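PDB 3DM8: nuclear transport factor 2 family protein from Rhodopseudomonas palustris, which is of unknown function but has the SnoaL-like fold of the NTF2 clan and is thought to be an isomerase. Local coordinates for residues 35-40 against 119-124; 41-46 against 127-132; 85-90 against 104-109. One frame throughout, in Å; residues are numbered along the deposited sequence. Where two conformers were deposited one is given.

Contact 1 (35-40 against 119-124); sequences WAIYGP and LRMVLD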
# COMPACT_ATOMS: atom_id res chain seq x y z
N TRP A 35 -6.27 14.43 0.66
CA TRP A 35 -6.43 13.09 1.25
C TRP A 35 -7.05 12.08 0.31
O TRP A 35 -7.96 12.40 -0.50
CB TRP A 35 -7.38 13.24 2.46
CG TRP A 35 -7.94 12.03 3.18
CD1 TRP A 35 -8.99 11.23 2.78
CD2 TRP A 35 -7.62 11.61 4.50
NE1 TRP A 35 -9.27 10.30 3.75
CE2 TRP A 35 -8.45 10.53 4.82
CE3 TRP A 35 -6.71 12.05 5.44
CZ2 TRP A 35 -8.38 9.90 6.05
CZ3 TRP A 35 -6.59 11.40 6.62
CH2 TRP A 35 -7.40 10.33 6.94
N ALA A 36 -6.56 10.84 0.38
CA ALA A 36 -7.29 9.73 -0.30
C ALA A 36 -7.03 8.40 0.31
O ALA A 36 -5.89 8.02 0.60
CB ALA A 36 -6.98 9.68 -1.86
N ILE A 37 -8.10 7.64 0.47
CA ILE A 37 -7.97 6.24 0.84
C ILE A 37 -8.60 5.45 -0.26
O ILE A 37 -9.74 5.65 -0.55
CB ILE A 37 -8.68 5.86 2.16
CG1 ILE A 37 -8.19 6.66 3.34
CG2 ILE A 37 -8.51 4.33 2.45
CD1 ILE A 37 -9.16 6.52 4.55
N TYR A 38 -7.83 4.56 -0.88
CA TYR A 38 -8.32 3.86 -2.07
C TYR A 38 -9.07 2.61 -1.65
O TYR A 38 -8.50 1.62 -1.23
CB TYR A 38 -7.18 3.52 -3.04
CG TYR A 38 -6.53 4.79 -3.56
CD1 TYR A 38 -5.30 5.20 -3.07
CD2 TYR A 38 -7.17 5.61 -4.48
CE1 TYR A 38 -4.71 6.34 -3.48
CE2 TYR A 38 -6.55 6.79 -4.91
CZ TYR A 38 -5.32 7.14 -4.38
OH TYR A 38 -4.63 8.28 -4.75
N GLY A 39 -10.38 2.64 -1.85
CA GLY A 39 -11.18 1.46 -1.58
C GLY A 39 -12.62 1.65 -2.01
O GLY A 39 -12.98 2.71 -2.50
N PRO A 40 -13.43 0.62 -1.85
CA PRO A 40 -14.73 0.58 -2.51
C PRO A 40 -15.77 1.36 -1.76
O PRO A 40 -16.26 0.91 -0.72
CB PRO A 40 -15.10 -0.90 -2.52
CG PRO A 40 -14.32 -1.54 -1.53
CD PRO A 40 -13.08 -0.67 -1.25
N LEU A 119 -2.20 12.80 2.57
CA LEU A 119 -2.27 11.40 2.91
C LEU A 119 -2.81 10.57 1.78
O LEU A 119 -3.79 10.95 1.10
CB LEU A 119 -3.13 11.21 4.19
CG LEU A 119 -3.32 9.79 4.70
CD1 LEU A 119 -3.43 9.78 6.25
CD2 LEU A 119 -4.57 9.01 4.09
N ARG A 120 -2.14 9.43 1.57
CA ARG A 120 -2.58 8.43 0.61
C ARG A 120 -2.46 7.08 1.26
O ARG A 120 -1.44 6.75 1.90
CB ARG A 120 -1.71 8.45 -0.65
CG ARG A 120 -1.85 9.69 -1.54
CD ARG A 120 -3.25 9.81 -2.10
NE ARG A 120 -3.36 10.88 -3.08
CZ ARG A 120 -3.67 12.14 -2.77
NH1 ARG A 120 -3.78 13.04 -3.69
NH2 ARG A 120 -3.89 12.45 -1.53
N MET A 121 -3.54 6.34 1.21
CA MET A 121 -3.60 5.00 1.76
C MET A 121 -4.08 3.99 0.77
O MET A 121 -5.09 4.18 0.14
CB MET A 121 -4.50 4.96 2.99
CG MET A 121 -4.62 3.57 3.50
SD MET A 121 -5.74 3.36 4.87
CE MET A 121 -4.62 4.21 5.98
N VAL A 122 -3.32 2.92 0.65
CA VAL A 122 -3.67 1.70 -0.10
C VAL A 122 -3.82 0.58 0.89
O VAL A 122 -2.96 0.34 1.73
CB VAL A 122 -2.52 1.29 -1.08
CG1 VAL A 122 -2.98 0.15 -2.01
CG2 VAL A 122 -2.14 2.48 -1.87
N LEU A 123 -4.90 -0.17 0.78
CA LEU A 123 -5.03 -1.38 1.57
C LEU A 123 -5.57 -2.57 0.81
O LEU A 123 -5.93 -2.47 -0.36
CB LEU A 123 -5.96 -1.14 2.74
CG LEU A 123 -7.36 -0.77 2.33
CD1 LEU A 123 -8.28 -1.36 3.32
CD2 LEU A 123 -7.49 0.75 2.28
N ASP A 124 -5.44 -3.71 1.47
CA ASP A 124 -5.85 -5.02 0.87
C ASP A 124 -7.37 -5.08 0.98
O ASP A 124 -7.97 -5.62 1.91
CB ASP A 124 -5.08 -6.21 1.50
CG ASP A 124 -5.38 -7.56 0.79
OD1 ASP A 124 -6.32 -7.61 -0.04
OD2 ASP A 124 -4.77 -8.59 1.15
O HOH W 1 -6.40 0.13 -1.63

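Contact 2 (41-46 against 127-132); sequences IDMFPF and DLVEQA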
# COMPACT_ATOMS: atom_id res chain seq x y z
N ILE A 41 -16.14 2.50 -2.32
CA ILE A 41 -16.99 3.45 -1.60
C ILE A 41 -18.40 2.94 -1.48
O ILE A 41 -19.16 3.44 -0.66
CB ILE A 41 -16.99 4.88 -2.18
CG1 ILE A 41 -17.58 4.95 -3.57
CG2 ILE A 41 -15.60 5.52 -2.12
CD1 ILE A 41 -17.76 6.33 -4.02
N ASP A 42 -18.76 1.94 -2.29
CA ASP A 42 -20.12 1.37 -2.23
C ASP A 42 -20.33 0.63 -0.93
O ASP A 42 -21.43 0.60 -0.38
CB ASP A 42 -20.41 0.42 -3.39
CG ASP A 42 -20.49 1.13 -4.71
OD1 ASP A 42 -20.52 2.38 -4.73
OD2 ASP A 42 -20.51 0.42 -5.73
N MET A 43 -19.27 0.02 -0.46
CA MET A 43 -19.29 -0.66 0.82
C MET A 43 -18.90 0.25 1.97
O MET A 43 -19.51 0.20 3.04
CB MET A 43 -18.36 -1.84 0.85
CG MET A 43 -18.69 -2.67 2.04
SD MET A 43 -18.05 -4.31 1.91
CE MET A 43 -18.10 -4.85 3.63
N PHE A 44 -17.86 1.04 1.73
CA PHE A 44 -17.30 1.94 2.76
C PHE A 44 -17.34 3.40 2.30
O PHE A 44 -16.41 3.89 1.66
CB PHE A 44 -15.87 1.55 3.10
CG PHE A 44 -15.70 0.09 3.40
CD1 PHE A 44 -15.14 -0.76 2.46
CD2 PHE A 44 -16.06 -0.41 4.62
CE1 PHE A 44 -14.97 -2.12 2.76
CE2 PHE A 44 -15.91 -1.77 4.91
CZ PHE A 44 -15.36 -2.61 3.99
N PRO A 45 -18.43 4.13 2.63
CA PRO A 45 -18.62 5.42 2.00
C PRO A 45 -17.58 6.45 2.42
O PRO A 45 -17.41 7.50 1.77
CB PRO A 45 -20.00 5.87 2.50
CG PRO A 45 -20.62 4.71 3.09
CD PRO A 45 -19.62 3.67 3.36
N PHE A 46 -16.88 6.11 3.49
CA PHE A 46 -15.84 6.96 4.03
C PHE A 46 -14.50 6.85 3.28
O PHE A 46 -13.57 7.64 3.53
CB PHE A 46 -15.69 6.74 5.52
CG PHE A 46 -15.55 5.33 5.93
CD1 PHE A 46 -16.60 4.66 6.54
CD2 PHE A 46 -14.39 4.65 5.72
CE1 PHE A 46 -16.49 3.35 6.91
CE2 PHE A 46 -14.26 3.33 6.14
CZ PHE A 46 -15.33 2.69 6.73
N ASP A 127 -9.38 -8.52 0.65
CA ASP A 127 -9.35 -9.26 1.91
C ASP A 127 -10.30 -8.59 2.89
O ASP A 127 -11.07 -9.27 3.61
CB ASP A 127 -7.95 -9.33 2.49
CG ASP A 127 -7.86 -10.27 3.63
OD1 ASP A 127 -7.33 -9.86 4.67
OD2 ASP A 127 -8.30 -11.42 3.50
N LEU A 128 -10.32 -7.26 2.85
CA LEU A 128 -11.20 -6.49 3.77
C LEU A 128 -12.65 -6.82 3.47
O LEU A 128 -13.45 -7.13 4.37
CB LEU A 128 -10.98 -4.96 3.66
CG LEU A 128 -11.94 -3.98 4.32
CD1 LEU A 128 -12.17 -4.23 5.83
CD2 LEU A 128 -11.54 -2.47 4.09
N VAL A 129 -13.01 -6.78 2.19
CA VAL A 129 -14.43 -6.98 1.78
C VAL A 129 -14.83 -8.40 2.13
O VAL A 129 -15.93 -8.64 2.61
CB VAL A 129 -14.71 -6.68 0.25
CG1 VAL A 129 -16.04 -7.33 -0.18
CG2 VAL A 129 -14.70 -5.18 -0.05
N GLU A 130 -13.93 -9.35 1.88
CA GLU A 130 -14.24 -10.74 2.18
C GLU A 130 -14.52 -10.96 3.65
O GLU A 130 -15.48 -11.68 4.05
CB GLU A 130 -13.14 -11.68 1.74
CG GLU A 130 -13.12 -11.86 0.23
CD GLU A 130 -12.96 -13.31 -0.21
OE1 GLU A 130 -12.17 -14.06 0.43
OE2 GLU A 130 -13.60 -13.68 -1.23
N GLN A 131 -13.67 -10.35 4.46
CA GLN A 131 -13.82 -10.50 5.92
C GLN A 131 -15.09 -9.85 6.41
O GLN A 131 -15.79 -10.40 7.29
CB GLN A 131 -12.64 -9.87 6.65
CG GLN A 131 -11.36 -10.61 6.59
CD GLN A 131 -10.29 -9.85 7.35
OE1 GLN A 131 -10.25 -9.89 8.59
NE2 GLN A 131 -9.45 -9.13 6.62
N ALA A 132 -15.44 -8.71 5.82
CA ALA A 132 -16.64 -7.97 6.24
C ALA A 132 -17.93 -8.72 5.87
O ALA A 132 -18.93 -8.71 6.63
CB ALA A 132 -16.65 -6.53 5.65

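Contact 3 (85-90 against 104-109); sequences ASMVRY and RMALFT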
# COMPACT_ATOMS: atom_id res chain seq x y z
N ALA A 85 6.45 7.02 5.15
CA ALA A 85 5.68 5.89 4.58
C ALA A 85 5.69 4.74 5.55
O ALA A 85 6.68 4.48 6.25
CB ALA A 85 6.28 5.45 3.22
N SER A 86 4.56 4.08 5.68
CA SER A 86 4.55 2.92 6.51
C SER A 86 3.49 1.93 6.20
O SER A 86 2.50 2.22 5.53
CB SER A 86 4.47 3.32 7.96
OG SER A 86 3.24 3.99 8.25
N MET A 87 3.79 0.74 6.64
CA MET A 87 2.92 -0.40 6.50
C MET A 87 2.49 -0.87 7.87
O MET A 87 3.33 -1.19 8.70
CB MET A 87 3.66 -1.53 5.86
CG MET A 87 2.73 -2.66 5.81
SD MET A 87 2.29 -2.77 4.08
CE MET A 87 3.48 -3.99 3.83
N VAL A 88 1.18 -0.92 8.10
CA VAL A 88 0.65 -1.29 9.39
C VAL A 88 -0.59 -2.15 9.25
O VAL A 88 -1.34 -2.02 8.28
CB VAL A 88 0.33 -0.05 10.26
CG1 VAL A 88 1.46 0.98 10.16
CG2 VAL A 88 -1.02 0.58 9.90
N ARG A 89 -0.75 -3.02 10.22
CA ARG A 89 -1.93 -3.89 10.32
C ARG A 89 -2.74 -3.52 11.57
O ARG A 89 -2.21 -3.31 12.65
CB ARG A 89 -1.52 -5.34 10.41
CG ARG A 89 -2.32 -6.22 9.50
CD ARG A 89 -2.38 -7.61 9.97
NE ARG A 89 -1.28 -7.94 10.85
CZ ARG A 89 -1.46 -8.69 11.93
NH1 ARG A 89 -2.69 -9.13 12.20
NH2 ARG A 89 -0.44 -9.00 12.72
N TYR A 90 -4.01 -3.33 11.33
CA TYR A 90 -4.99 -3.00 12.38
C TYR A 90 -5.81 -4.26 12.62
O TYR A 90 -6.35 -4.84 11.67
CB TYR A 90 -5.99 -1.96 11.91
CG TYR A 90 -5.70 -0.48 12.06
CD1 TYR A 90 -6.73 0.46 11.85
CD2 TYR A 90 -4.45 -0.01 12.37
CE1 TYR A 90 -6.50 1.83 11.97
CE2 TYR A 90 -4.20 1.37 12.49
CZ TYR A 90 -5.23 2.28 12.29
OH TYR A 90 -4.99 3.63 12.43
N ARG A 104 -4.68 -4.63 6.47
CA ARG A 104 -3.31 -4.29 6.21
C ARG A 104 -3.26 -3.08 5.27
O ARG A 104 -3.88 -3.07 4.21
CB ARG A 104 -2.57 -5.44 5.56
CG ARG A 104 -1.17 -5.08 5.37
CD ARG A 104 -0.37 -6.18 4.77
NE ARG A 104 0.30 -6.97 5.83
CZ ARG A 104 -0.06 -8.19 6.19
NH1 ARG A 104 -1.12 -8.79 5.67
NH2 ARG A 104 0.63 -8.79 7.14
N MET A 105 -2.54 -2.05 5.69
CA MET A 105 -2.56 -0.77 4.99
C MET A 105 -1.14 -0.27 4.75
O MET A 105 -0.25 -0.54 5.53
CB MET A 105 -3.34 0.28 5.77
CG MET A 105 -4.71 -0.13 6.26
SD MET A 105 -5.34 1.06 7.52
CE MET A 105 -4.25 0.72 8.89
N ALA A 106 -0.98 0.48 3.67
CA ALA A 106 0.24 1.22 3.37
C ALA A 106 -0.13 2.69 3.27
O ALA A 106 -1.05 3.07 2.52
CB ALA A 106 0.84 0.74 2.05
N LEU A 107 0.57 3.50 4.05
CA LEU A 107 0.26 4.92 4.29
C LEU A 107 1.46 5.78 3.87
O LEU A 107 2.58 5.53 4.27
CB LEU A 107 0.01 5.06 5.82
CG LEU A 107 -0.26 6.42 6.39
CD1 LEU A 107 -1.67 6.82 5.93
CD2 LEU A 107 -0.17 6.35 7.92
N PHE A 108 1.20 6.78 3.03
CA PHE A 108 2.16 7.80 2.69
C PHE A 108 1.67 9.14 3.12
O PHE A 108 0.55 9.54 2.76
CB PHE A 108 2.43 7.83 1.17
CG PHE A 108 3.01 6.53 0.63
CD1 PHE A 108 2.24 5.39 0.52
CD2 PHE A 108 4.32 6.49 0.25
CE1 PHE A 108 2.80 4.22 0.03
CE2 PHE A 108 4.89 5.31 -0.21
CZ PHE A 108 4.08 4.18 -0.32
N THR A 109 2.49 9.83 3.92
CA THR A 109 2.09 11.10 4.51
C THR A 109 3.12 12.20 4.27
O THR A 109 4.31 11.96 4.19
CB THR A 109 1.91 10.96 6.05
OG1 THR A 109 3.05 10.34 6.58
CG2 THR A 109 0.76 10.04 6.40

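Contact 1 (35-40 against 119-124)
Leu119 O is gripped by two donors that reach it from opposite faces of its carbonyl plane. Ala36 N lies 2.9 Å from Leu119 O, tilted from that plane, and Arg120 NH2 comes in above the other face at 3.0 Å from Leu119 O, with the oxygen lying in the guanidinium plane. Met121 N to Ala36 O (3.0 Å) and Tyr38 N to Met121 O (2.9 Å, N-H...O angle 175°) complete the parallel pairing of strands 33-38 and 115-123 in the curved sheet of the NTF2-like fold. Past Tyr38 the strands part, and a water bridges them, donating to Tyr38 O and accepting from Leu123 N.

On one side of the sheet Leu119 CD2 sits over a face of the six-membered ring of Trp35, 3.9 Å from its centroid, a CH-pi contact. Further along, Ile37 lies alongside Met121, CG2 against SD, and the same methyl meets Leu123 CD2 at a slant. On the other side, Arg120 folds back across its neighbour strand: its chain bends at chi2 (-63°), which lays the guanidinium over Ala36 CB with one face. Its CD lies 3.4 Å from Tyr38 OH, the tyrosine ring turned 76° from the guanidinium. Arg120 NH1 makes a salt bridge to Asp34. A methionine in place of Arg120 would probably leave Asp34 without its countercharge and Leu119 O with one donor fewer. Tyr38 meets Arg104 of the second subunit in a cation-pi contact. One face of the pairing is thus mainly apolar, while the other carries charge and aromatic surface toward the dimer partner.

Contact 2 (41-46 against 127-132)
Met43 and Phe44 reach from the loop between strands 33-38 and 48-51 to the side of helix 125-133, the C-terminal helix of this NTF2-like cone-shaped fold. The two side chains lie against each other as well as against the helix: Met43 CG stands over the centre of one face of the Phe44 ring, 3.8 Å above its plane, and the thioether continues past the ring to the helix. Met43 has CG anti to the backbone N (chi1 -166°) and stays extended through its remaining torsions, which carries SD to Val129. There SD lies 4.0 Å from Val129 CG2, the two side chains meeting at a slant.

Phe44 and Leu128 approach from opposite directions. The far end of the ring does the touching: CE1 is 3.7 Å from Leu128 CD2, and CZ is equally close to Leu128 CG, so the leucine branch point and a methyl both bear on this end. Val129 CG2 and Ala132 CB stand at the ring edge, near its plane. Met43 thus covers one face of the ring, Val129 and Ala132 line its edge, and Leu128 meets its far end at an angle.

No hydrogen bond joins the two segments, so the contact depends on the fit of carbon and sulfur surfaces. Phe47 broadens the apolar patch, its ring meeting that of Phe44 with the planes about 50° apart and also touching Leu128. Val129 turns as well to Phe126 of the second subunit, which places this patch beside the dimer interface. Within the loop, Phe44 CB covers one face of the Phe46 ring from 3.8 Å above its plane, offset toward the rim.

Contact 3 (85-90 against 104-109)
Met105 leaves the strand with CG anti to its carbonyl carbon (chi1 -50°), and a bend at chi3 (-69°) turns its methyl back across the neighbouring strand to Tyr90 and Val88. CE stands over the centre of the Tyr90 ring, 3.5 Å from the centroid and 9° off the normal, a CH-pi contact; SD lies farther above the same ring in a Met-aromatic contact. In the conformer given, Val88 CG2 also touches CE; Val88 has two conformers, so how tight this is stays doubtful.

Strands 83-94 and 100-112 form an antiparallel beta hairpin here, with Ser86-Leu107 and Val88-Met105 as hydrogen-bonded pairs. Leu107 N to Ser86 O measures 2.7 Å, and Met105 N to Val88 O 2.9 Å. In the non-hydrogen-bonded pairs between and beyond them, Ala85 CB rests 3.7 Å from Phe108 CD2 and Met87 SD approaches Ala106 CB.

Arg89 and Arg104 cross at a slant, with Arg89 CD over a face of the Arg104 guanidinium and Arg89 NE 4.3 Å from Arg104 NH2. The salt bridge from Arg104 NH2 to Glu75 probably eases this proximity of like charges; the link from Arg89 NE to the same carboxylate is long and weak. The opposite sides of the hairpin thus differ in chemistry. Met105, Val88 and Leu107, with Tyr90 beside them, build a largely apolar face, Met105 and Leu107 packing on strand 115-123, while Ser86 adds a weak hydrogen bond to Arg74; on the other face Met87, Ala106 and Phe108 pack on the second subunit and the arginines bring charge to its end.

How the contacts relate
Contacts 1 and 3 are buried pairings of the same sheet, one parallel and one antiparallel, and join directly because strands 115-123 and 100-112 are neighbours: Val122 O accepts a probable hydrogen bond from Ala106 N at 2.8 Å. Both combine backbone bonds with side chains divided between the fold's interior and the second subunit. Contact 2 lies farther out, its centre about 15 Å from the centre of the chain, is only partly buried and relies on side chains alone. It continues contact 1 through the chain and through packing of Leu123 on Leu128 and Pro40 on Val129. Contacts 2 and 3 do not touch, their nearest atoms about 6 Å apart.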